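Local coordinates for protein D-aminopeptidase (Bacillus subtilis, PDB 1HI9) that hydrolyses N-terminal residues from peptides containing D-amino acids, working as a dizinc aminopeptidase inside a self-compartmentalizing homodecamer, at residues S6-G11 and F85-G90; N40-E45 and L99-H104. One frame throughout, in Å; residues are numbered along the deposited sequence.

Contact 1: residues S6-G11 and F85-G90; sequences SVDMEG and FSMVEG. With ZN (zinc ion), chain G; ZN (zinc ion), chain F.
Ser-6 and Asp-8 meet Met-87 where strand 2-7, a central parallel strand of the α/β sheet, gives way to the loop that supplies two ligands of the dinuclear zinc site of this M55 peptidase. The partner segment belongs to the loop between strands 76-80 and 97-103, and its Met-87 lies in a short 3-10 turn.

The polar part of the contact centres on the Met-87 carbonyl. The Ser-6 hydroxyl stands 3.1 Å from Met-87 O, its OG placed opposite the backbone N (chi1 175°). Ser-6 OG is hydrogen-bonded to Ser-59 OG and Tyr-103 OH, and Ser-59 OG also bonds to Met-87 O, linking strand and loop through a third residue.

The second touch is a van der Waals contact of the Met-87 methyl with the metal-binding carboxylate. The side chain bends at chi3 (79°), and the terminal CE comes to 3.6 Å from Asp-8 OD2, while the same side chain also packs on Tyr-103, Glu-133 and Tyr-258.

Metal coordination occupies residues 8 and 10. The Asp-8 carboxylate bridges the pair: OD2 binds the chain F zinc ion at 2.0 Å, and OD1 binds the chain G zinc ion at 2.3 Å. Met-9 N also makes a weak hydrogen bond to OD1. Glu-10 binds the chain G ion unevenly through both oxygens, OE1 at 2.3 Å and OE2 more distant, with His-60 adding a further ligand there; His-104 and Glu-133 complete the protein ligands of the chain F ion. A water bridges the metals from one side, its O 2.1 Å from the chain F zinc and 2.5 Å from the chain G zinc.

Backbone bonds from Val-88 N to Phe-85 O and Glu-89 N to Ser-86 O shape the partner turn, and Phe-85 N adds to them by donating to Glu-89 OE2 over 2.9 Å, nearly head-on.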
ATOM      1  N   SER A   6      -6.638 -34.179  19.000  1.00 40.16           N
ATOM      2  CA  SER A   6      -5.868 -32.953  18.882  1.00 37.02           C
ATOM      3  C   SER A   6      -5.474 -32.912  17.420  1.00 36.87           C
ATOM      4  O   SER A   6      -4.780 -33.809  16.938  1.00 37.29           O
ATOM      5  CB  SER A   6      -4.620 -32.999  19.753  1.00 35.98           C
ATOM      6  OG  SER A   6      -3.822 -31.847  19.541  1.00 34.98           O
ATOM      7  N   VAL A   7      -5.923 -31.882  16.708  1.00 35.72           N
ATOM      8  CA  VAL A   7      -5.610 -31.777  15.290  1.00 35.48           C
ATOM      9  C   VAL A   7      -4.728 -30.587  14.922  1.00 36.38           C
ATOM     10  O   VAL A   7      -5.118 -29.433  15.099  1.00 36.11           O
ATOM     11  CB  VAL A   7      -6.898 -31.688  14.435  1.00 34.98           C
ATOM     12  CG1 VAL A   7      -6.553 -31.884  12.963  1.00 32.75           C
ATOM     13  CG2 VAL A   7      -7.906 -32.730  14.894  1.00 33.25           C
ATOM     14  N   ASP A   8      -3.540 -30.889  14.403  1.00 35.87           N
ATOM     15  CA  ASP A   8      -2.596 -29.873  13.957  1.00 35.08           C
ATOM     16  C   ASP A   8      -2.725 -29.819  12.432  1.00 34.72           C
ATOM     17  O   ASP A   8      -3.508 -30.575  11.849  1.00 34.21           O
ATOM     18  CB  ASP A   8      -1.169 -30.265  14.354  1.00 35.97           C
ATOM     19  CG  ASP A   8      -0.286 -29.064  14.621  1.00 35.71           C
ATOM     20  OD1 ASP A   8      -0.716 -27.926  14.351  1.00 37.16           O
ATOM     21  OD2 ASP A   8       0.847 -29.256  15.101  1.00 36.46           O
ATOM     22  N   MET A   9      -1.959 -28.948  11.781  1.00 33.39           N
ATOM     23  CA  MET A   9      -2.051 -28.819  10.320  1.00 32.44           C
ATOM     24  C   MET A   9      -0.865 -29.263   9.475  1.00 31.94           C
ATOM     25  O   MET A   9      -1.057 -29.843   8.411  1.00 32.36           O
ATOM     26  CB  MET A   9      -2.343 -27.369   9.940  1.00 32.87           C
ATOM     27  CG  MET A   9      -3.750 -27.124   9.465  1.00 36.86           C
ATOM     28  SD  MET A   9      -3.923 -25.499   8.773  1.00 36.52           S
ATOM     29  CE  MET A   9      -4.559 -25.878   7.177  1.00 34.83           C
ATOM     30  N   GLU A  10       0.352 -28.961   9.922  1.00 30.55           N
ATOM     31  CA  GLU A  10       1.543 -29.290   9.148  1.00 30.90           C
ATOM     32  C   GLU A  10       1.632 -30.742   8.706  1.00 29.39           C
ATOM     33  O   GLU A  10       2.170 -31.041   7.640  1.00 28.51           O
ATOM     34  CB  GLU A  10       2.808 -28.919   9.919  1.00 32.89           C
ATOM     35  CG  GLU A  10       3.025 -27.425  10.090  1.00 35.81           C
ATOM     36  CD  GLU A  10       2.214 -26.832  11.229  1.00 34.85           C
ATOM     37  OE1 GLU A  10       1.455 -27.583  11.871  1.00 35.23           O
ATOM     38  OE2 GLU A  10       2.343 -25.615  11.485  1.00 36.69           O
ATOM     39  N   GLY A  11       1.102 -31.638   9.523  1.00 28.97           N
ATOM     40  CA  GLY A  11       1.144 -33.043   9.193  1.00 29.14           C
ATOM     41  C   GLY A  11      -0.045 -33.534   8.392  1.00 31.74           C
ATOM     42  O   GLY A  11      -0.102 -34.703   8.032  1.00 32.27           O
ATOM     43  N   PHE A  85      -4.770 -24.784  28.212  1.00 36.64           N
ATOM     44  CA  PHE A  85      -3.859 -25.862  27.847  1.00 36.28           C
ATOM     45  C   PHE A  85      -3.618 -26.079  26.352  1.00 36.32           C
ATOM     46  O   PHE A  85      -3.320 -27.184  25.914  1.00 34.59           O
ATOM     47  CB  PHE A  85      -4.271 -27.176  28.539  1.00 35.55           C
ATOM     48  CG  PHE A  85      -4.106 -27.132  30.030  1.00 36.60           C
ATOM     49  CD1 PHE A  85      -5.152 -26.708  30.848  1.00 38.23           C
ATOM     50  CD2 PHE A  85      -2.872 -27.402  30.609  1.00 36.59           C
ATOM     51  CE1 PHE A  85      -4.966 -26.543  32.221  1.00 38.19           C
ATOM     52  CE2 PHE A  85      -2.676 -27.241  31.975  1.00 38.83           C
ATOM     53  CZ  PHE A  85      -3.723 -26.808  32.784  1.00 38.41           C
ATOM     54  N   SER A  86      -3.756 -24.998  25.592  1.00 37.75           N
ATOM     55  CA  SER A  86      -3.482 -24.976  24.162  1.00 36.75           C
ATOM     56  C   SER A  86      -3.873 -26.230  23.385  1.00 36.90           C
ATOM     57  O   SER A  86      -5.062 -26.529  23.248  1.00 37.54           O
ATOM     58  CB  SER A  86      -1.985 -24.672  23.957  1.00 36.82           C
ATOM     59  OG  SER A  86      -1.652 -24.449  22.594  1.00 38.92           O
ATOM     60  N   MET A  87      -2.871 -26.944  22.870  1.00 33.90           N
ATOM     61  CA  MET A  87      -3.086 -28.154  22.088  1.00 34.24           C
ATOM     62  C   MET A  87      -3.798 -29.309  22.802  1.00 34.36           C
ATOM     63  O   MET A  87      -4.342 -30.195  22.143  1.00 32.62           O
ATOM     64  CB  MET A  87      -1.753 -28.644  21.523  1.00 34.30           C
ATOM     65  CG  MET A  87      -1.065 -27.624  20.646  1.00 33.72           C
ATOM     66  SD  MET A  87       0.415 -28.250  19.816  1.00 34.49           S
ATOM     67  CE  MET A  87      -0.303 -29.162  18.478  1.00 32.07           C
ATOM     68  N   VAL A  88      -3.795 -29.316  24.133  1.00 34.52           N
ATOM     69  CA  VAL A  88      -4.475 -30.385  24.859  1.00 36.49           C
ATOM     70  C   VAL A  88      -5.640 -29.882  25.716  1.00 37.03           C
ATOM     71  O   VAL A  88      -6.051 -30.535  26.672  1.00 36.62           O
ATOM     72  CB  VAL A  88      -3.484 -31.216  25.738  1.00 36.24           C
ATOM     73  CG1 VAL A  88      -2.667 -32.139  24.846  1.00 34.25           C
ATOM     74  CG2 VAL A  88      -2.555 -30.293  26.528  1.00 36.43           C
ATOM     75  N   GLU A  89      -6.170 -28.718  25.357  1.00 38.09           N
ATOM     76  CA  GLU A  89      -7.305 -28.138  26.054  1.00 38.64           C
ATOM     77  C   GLU A  89      -8.506 -29.085  25.977  1.00 39.60           C
ATOM     78  O   GLU A  89      -8.835 -29.610  24.909  1.00 37.24           O
ATOM     79  CB  GLU A  89      -7.690 -26.801  25.421  1.00 38.82           C
ATOM     80  CG  GLU A  89      -8.919 -26.189  26.048  1.00 39.37           C
ATOM     81  CD  GLU A  89      -8.689 -25.814  27.503  1.00 41.70           C
ATOM     82  OE1 GLU A  89      -9.682 -25.786  28.276  1.00 42.43           O
ATOM     83  OE2 GLU A  89      -7.519 -25.537  27.872  1.00 40.28           O
ATOM     84  N   GLY A  90      -9.148 -29.310  27.118  1.00 41.28           N
ATOM     85  CA  GLY A  90     -10.310 -30.179  27.153  1.00 42.78           C
ATOM     86  C   GLY A  90     -10.024 -31.633  27.475  1.00 43.61           C
ATOM     87  O   GLY A  90     -10.945 -32.428  27.651  1.00 43.79           O
TER
HETATM   88 ZN    ZN G 301       0.795 -26.347  13.684  1.00 56.24          ZN
HETATM   89 ZN    ZN F 300       2.535 -28.232  15.503  1.00 31.80          ZN
HETATM   90  O   HOH W   1       2.379 -26.144  15.670  1.00 28.83           O

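Contact 2: residues N40-E45 and L99-H104; sequences NYCIAE and LFLGYH. With ZN (zinc ion), chain F.
Cys-42, on helix 28-48, packs against Leu-99 and Leu-101 in a buried apolar contact between a helix and the central sheet. Its CB points at the strand and lies 4.1 Å from Leu-99 CD1. One bond further out, SG is turned anti to the carbonyl carbon (chi1 -63°) and meets the other leucine, approaching Leu-101 CD1 at 3.8 Å and Leu-101 CG at 4.1 Å. The thiol therefore lies alongside one isobutyl branch while the methylene rests on another, a van der Waals fit across the two segments.

Leu-99 and Leu-101 face the helix because residues alternate along the strand; Phe-100 between them turns the other way, and its CB lies 3.5 Å above the centre of the Tyr-103 ring. Past the corner at Gly-102 the chain reaches the active site, where His-104 NE2 binds the chain F zinc ion at 1.9 Å and the imidazole stacks on the ring of His-115, the assigned nucleophile.

Met-5 of strand 2-7 also packs on both leucines, Met-150 and Ala-152 of strand 148-152 touch one each, and Thr-198 of helix 187-203 lies against Cys-42, placing the thiol between two helices and the sheet.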
ATOM      1  N   ASN A  40     -12.563 -35.712   9.786  1.00 41.28           N
ATOM      2  CA  ASN A  40     -13.826 -36.426   9.672  1.00 42.00           C
ATOM      3  C   ASN A  40     -13.604 -37.919   9.486  1.00 41.89           C
ATOM      4  O   ASN A  40     -14.343 -38.727  10.046  1.00 41.22           O
ATOM      5  CB  ASN A  40     -14.682 -35.875   8.525  1.00 42.26           C
ATOM      6  CG  ASN A  40     -15.315 -34.528   8.861  1.00 43.10           C
ATOM      7  OD1 ASN A  40     -15.574 -34.214  10.026  1.00 43.16           O
ATOM      8  ND2 ASN A  40     -15.583 -33.735   7.833  1.00 42.71           N
ATOM      9  N   TYR A  41     -12.582 -38.296   8.724  1.00 42.09           N
ATOM     10  CA  TYR A  41     -12.331 -39.719   8.525  1.00 42.90           C
ATOM     11  C   TYR A  41     -12.137 -40.410   9.873  1.00 43.14           C
ATOM     12  O   TYR A  41     -12.732 -41.458  10.136  1.00 42.87           O
ATOM     13  CB  TYR A  41     -11.104 -39.944   7.643  1.00 42.00           C
ATOM     14  CG  TYR A  41     -11.352 -39.698   6.178  1.00 41.96           C
ATOM     15  CD1 TYR A  41     -10.763 -38.621   5.531  1.00 41.52           C
ATOM     16  CD2 TYR A  41     -12.147 -40.567   5.431  1.00 42.19           C
ATOM     17  CE1 TYR A  41     -10.947 -38.412   4.174  1.00 43.90           C
ATOM     18  CE2 TYR A  41     -12.342 -40.366   4.068  1.00 42.84           C
ATOM     19  CZ  TYR A  41     -11.733 -39.285   3.442  1.00 44.02           C
ATOM     20  OH  TYR A  41     -11.887 -39.078   2.088  1.00 43.94           O
ATOM     21  N   CYS A  42     -11.322 -39.811  10.737  1.00 43.22           N
ATOM     22  CA  CYS A  42     -11.067 -40.392  12.053  1.00 43.62           C
ATOM     23  C   CYS A  42     -12.292 -40.355  12.954  1.00 43.44           C
ATOM     24  O   CYS A  42     -12.587 -41.323  13.657  1.00 45.79           O
ATOM     25  CB  CYS A  42      -9.903 -39.674  12.735  1.00 43.28           C
ATOM     26  SG  CYS A  42      -8.336 -39.842  11.838  1.00 46.87           S
ATOM     27  N   ILE A  43     -13.000 -39.237  12.940  1.00 42.16           N
ATOM     28  CA  ILE A  43     -14.197 -39.101  13.747  1.00 43.11           C
ATOM     29  C   ILE A  43     -15.231 -40.159  13.347  1.00 43.94           C
ATOM     30  O   ILE A  43     -15.788 -40.841  14.203  1.00 44.14           O
ATOM     31  CB  ILE A  43     -14.813 -37.700  13.577  1.00 42.41           C
ATOM     32  CG1 ILE A  43     -13.815 -36.639  14.052  1.00 43.14           C
ATOM     33  CG2 ILE A  43     -16.103 -37.586  14.383  1.00 41.00           C
ATOM     34  CD1 ILE A  43     -14.208 -35.210  13.689  1.00 42.04           C
ATOM     35  N   ALA A  44     -15.475 -40.288  12.045  1.00 44.10           N
ATOM     36  CA  ALA A  44     -16.433 -41.253  11.530  1.00 44.04           C
ATOM     37  C   ALA A  44     -16.073 -42.649  11.986  1.00 45.35           C
ATOM     38  O   ALA A  44     -16.927 -43.395  12.456  1.00 46.67           O
ATOM     39  CB  ALA A  44     -16.467 -41.201  10.017  1.00 42.25           C
ATOM     40  N   GLU A  45     -14.803 -43.009  11.859  1.00 46.91           N
ATOM     41  CA  GLU A  45     -14.378 -44.335  12.265  1.00 48.08           C
ATOM     42  C   GLU A  45     -14.385 -44.486  13.776  1.00 48.60           C
ATOM     43  O   GLU A  45     -14.539 -45.588  14.293  1.00 47.76           O
ATOM     44  CB  GLU A  45     -12.989 -44.649  11.710  1.00 48.99           C
ATOM     45  CG  GLU A  45     -12.566 -46.089  11.936  1.00 49.88           C
ATOM     46  CD  GLU A  45     -13.683 -47.070  11.605  1.00 50.54           C
ATOM     47  OE1 GLU A  45     -14.318 -46.913  10.536  1.00 52.07           O
ATOM     48  OE2 GLU A  45     -13.917 -47.996  12.410  1.00 50.50           O
ATOM     49  N   LEU A  99      -6.040 -39.110  20.353  1.00 44.97           N
ATOM     50  CA  LEU A  99      -5.641 -39.311  18.962  1.00 43.88           C
ATOM     51  C   LEU A  99      -5.051 -38.003  18.428  1.00 42.61           C
ATOM     52  O   LEU A  99      -5.733 -36.980  18.382  1.00 41.90           O
ATOM     53  CB  LEU A  99      -6.860 -39.720  18.134  1.00 44.66           C
ATOM     54  CG  LEU A  99      -6.630 -40.371  16.762  1.00 46.13           C
ATOM     55  CD1 LEU A  99      -7.967 -40.851  16.182  1.00 45.30           C
ATOM     56  CD2 LEU A  99      -5.981 -39.383  15.823  1.00 47.48           C
ATOM     57  N   PHE A 100      -3.780 -38.038  18.040  1.00 40.93           N
ATOM     58  CA  PHE A 100      -3.108 -36.853  17.504  1.00 39.72           C
ATOM     59  C   PHE A 100      -3.144 -36.931  15.983  1.00 38.40           C
ATOM     60  O   PHE A 100      -2.649 -37.896  15.401  1.00 38.85           O
ATOM     61  CB  PHE A 100      -1.655 -36.794  17.994  1.00 38.77           C
ATOM     62  CG  PHE A 100      -1.512 -36.629  19.485  1.00 39.13           C
ATOM     63  CD1 PHE A 100      -0.251 -36.638  20.077  1.00 39.98           C
ATOM     64  CD2 PHE A 100      -2.617 -36.444  20.298  1.00 37.47           C
ATOM     65  CE1 PHE A 100      -0.104 -36.463  21.449  1.00 38.95           C
ATOM     66  CE2 PHE A 100      -2.473 -36.269  21.664  1.00 36.34           C
ATOM     67  CZ  PHE A 100      -1.217 -36.278  22.239  1.00 38.43           C
ATOM     68  N   LEU A 101      -3.723 -35.913  15.350  1.00 38.34           N
ATOM     69  CA  LEU A 101      -3.870 -35.868  13.890  1.00 37.55           C
ATOM     70  C   LEU A 101      -3.142 -34.689  13.259  1.00 36.35           C
ATOM     71  O   LEU A 101      -3.128 -33.589  13.808  1.00 36.30           O
ATOM     72  CB  LEU A 101      -5.353 -35.768  13.526  1.00 38.86           C
ATOM     73  CG  LEU A 101      -5.920 -36.618  12.393  1.00 41.53           C
ATOM     74  CD1 LEU A 101      -7.350 -36.172  12.149  1.00 40.99           C
ATOM     75  CD2 LEU A 101      -5.106 -36.487  11.125  1.00 41.32           C
ATOM     76  N   GLY A 102      -2.562 -34.922  12.088  1.00 34.73           N
ATOM     77  CA  GLY A 102      -1.853 -33.868  11.396  1.00 34.11           C
ATOM     78  C   GLY A 102      -0.625 -33.375  12.129  1.00 34.24           C
ATOM     79  O   GLY A 102      -0.248 -32.206  12.008  1.00 32.61           O
ATOM     80  N   TYR A 103       0.002 -34.259  12.901  1.00 33.23           N
ATOM     81  CA  TYR A 103       1.198 -33.877  13.627  1.00 33.13           C
ATOM     82  C   TYR A 103       2.442 -33.870  12.748  1.00 32.79           C
ATOM     83  O   TYR A 103       2.469 -34.434  11.650  1.00 31.64           O
ATOM     84  CB  TYR A 103       1.389 -34.787  14.837  1.00 33.39           C
ATOM     85  CG  TYR A 103       0.671 -34.271  16.072  1.00 33.86           C
ATOM     86  CD1 TYR A 103      -0.667 -33.882  16.013  1.00 33.61           C
ATOM     87  CD2 TYR A 103       1.332 -34.149  17.283  1.00 33.00           C
ATOM     88  CE1 TYR A 103      -1.322 -33.377  17.138  1.00 34.03           C
ATOM     89  CE2 TYR A 103       0.686 -33.650  18.412  1.00 34.85           C
ATOM     90  CZ  TYR A 103      -0.632 -33.265  18.335  1.00 34.23           C
ATOM     91  OH  TYR A 103      -1.244 -32.753  19.450  1.00 33.00           O
ATOM     92  N   HIS A 104       3.476 -33.212  13.254  1.00 33.99           N
ATOM     93  CA  HIS A 104       4.739 -33.071  12.535  1.00 33.47           C
ATOM     94  C   HIS A 104       5.907 -33.349  13.457  1.00 32.55           C
ATOM     95  O   HIS A 104       5.734 -33.461  14.659  1.00 32.60           O
ATOM     96  CB  HIS A 104       4.849 -31.642  11.983  1.00 31.65           C
ATOM     97  CG  HIS A 104       4.629 -30.591  13.026  1.00 29.86           C
ATOM     98  ND1 HIS A 104       5.589 -30.243  13.951  1.00 30.64           N
ATOM     99  CD2 HIS A 104       3.534 -29.852  13.326  1.00 29.75           C
ATOM    100  CE1 HIS A 104       5.101 -29.332  14.775  1.00 26.90           C
ATOM    101  NE2 HIS A 104       3.855 -29.079  14.415  1.00 31.53           N
TER
HETATM  102 ZN    ZN F 300       2.535 -28.232  15.503  1.00 31.80          ZN
HETATM  103  O   HOH W   1       2.379 -26.144  15.670  1.00 28.83           O

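How the contacts relate
Contacts 1 and 2 have centres 11 Å apart and share the seven-stranded mixed sheet, in which strands 2-7 and 97-103 are parallel neighbours. Along the chain their segments alternate: 6-11, 40-45, 85-90, 99-104. Helix 28-48 follows strand 2-7 and supplies the helical half of contact 2, in the crossover that leads to strand 53-58. The two contacts meet directly through Asp-8 N, probably hydrogen-bonded to Leu-101 O at 2.8 Å. Both also reach the chain F zinc ion and its water. Contact 1 thus lies at the dizinc centre, whereas the helix-sheet packing of contact 2 lies further out from the chain centre, on the helix-covered face of a strand that runs toward the same metals.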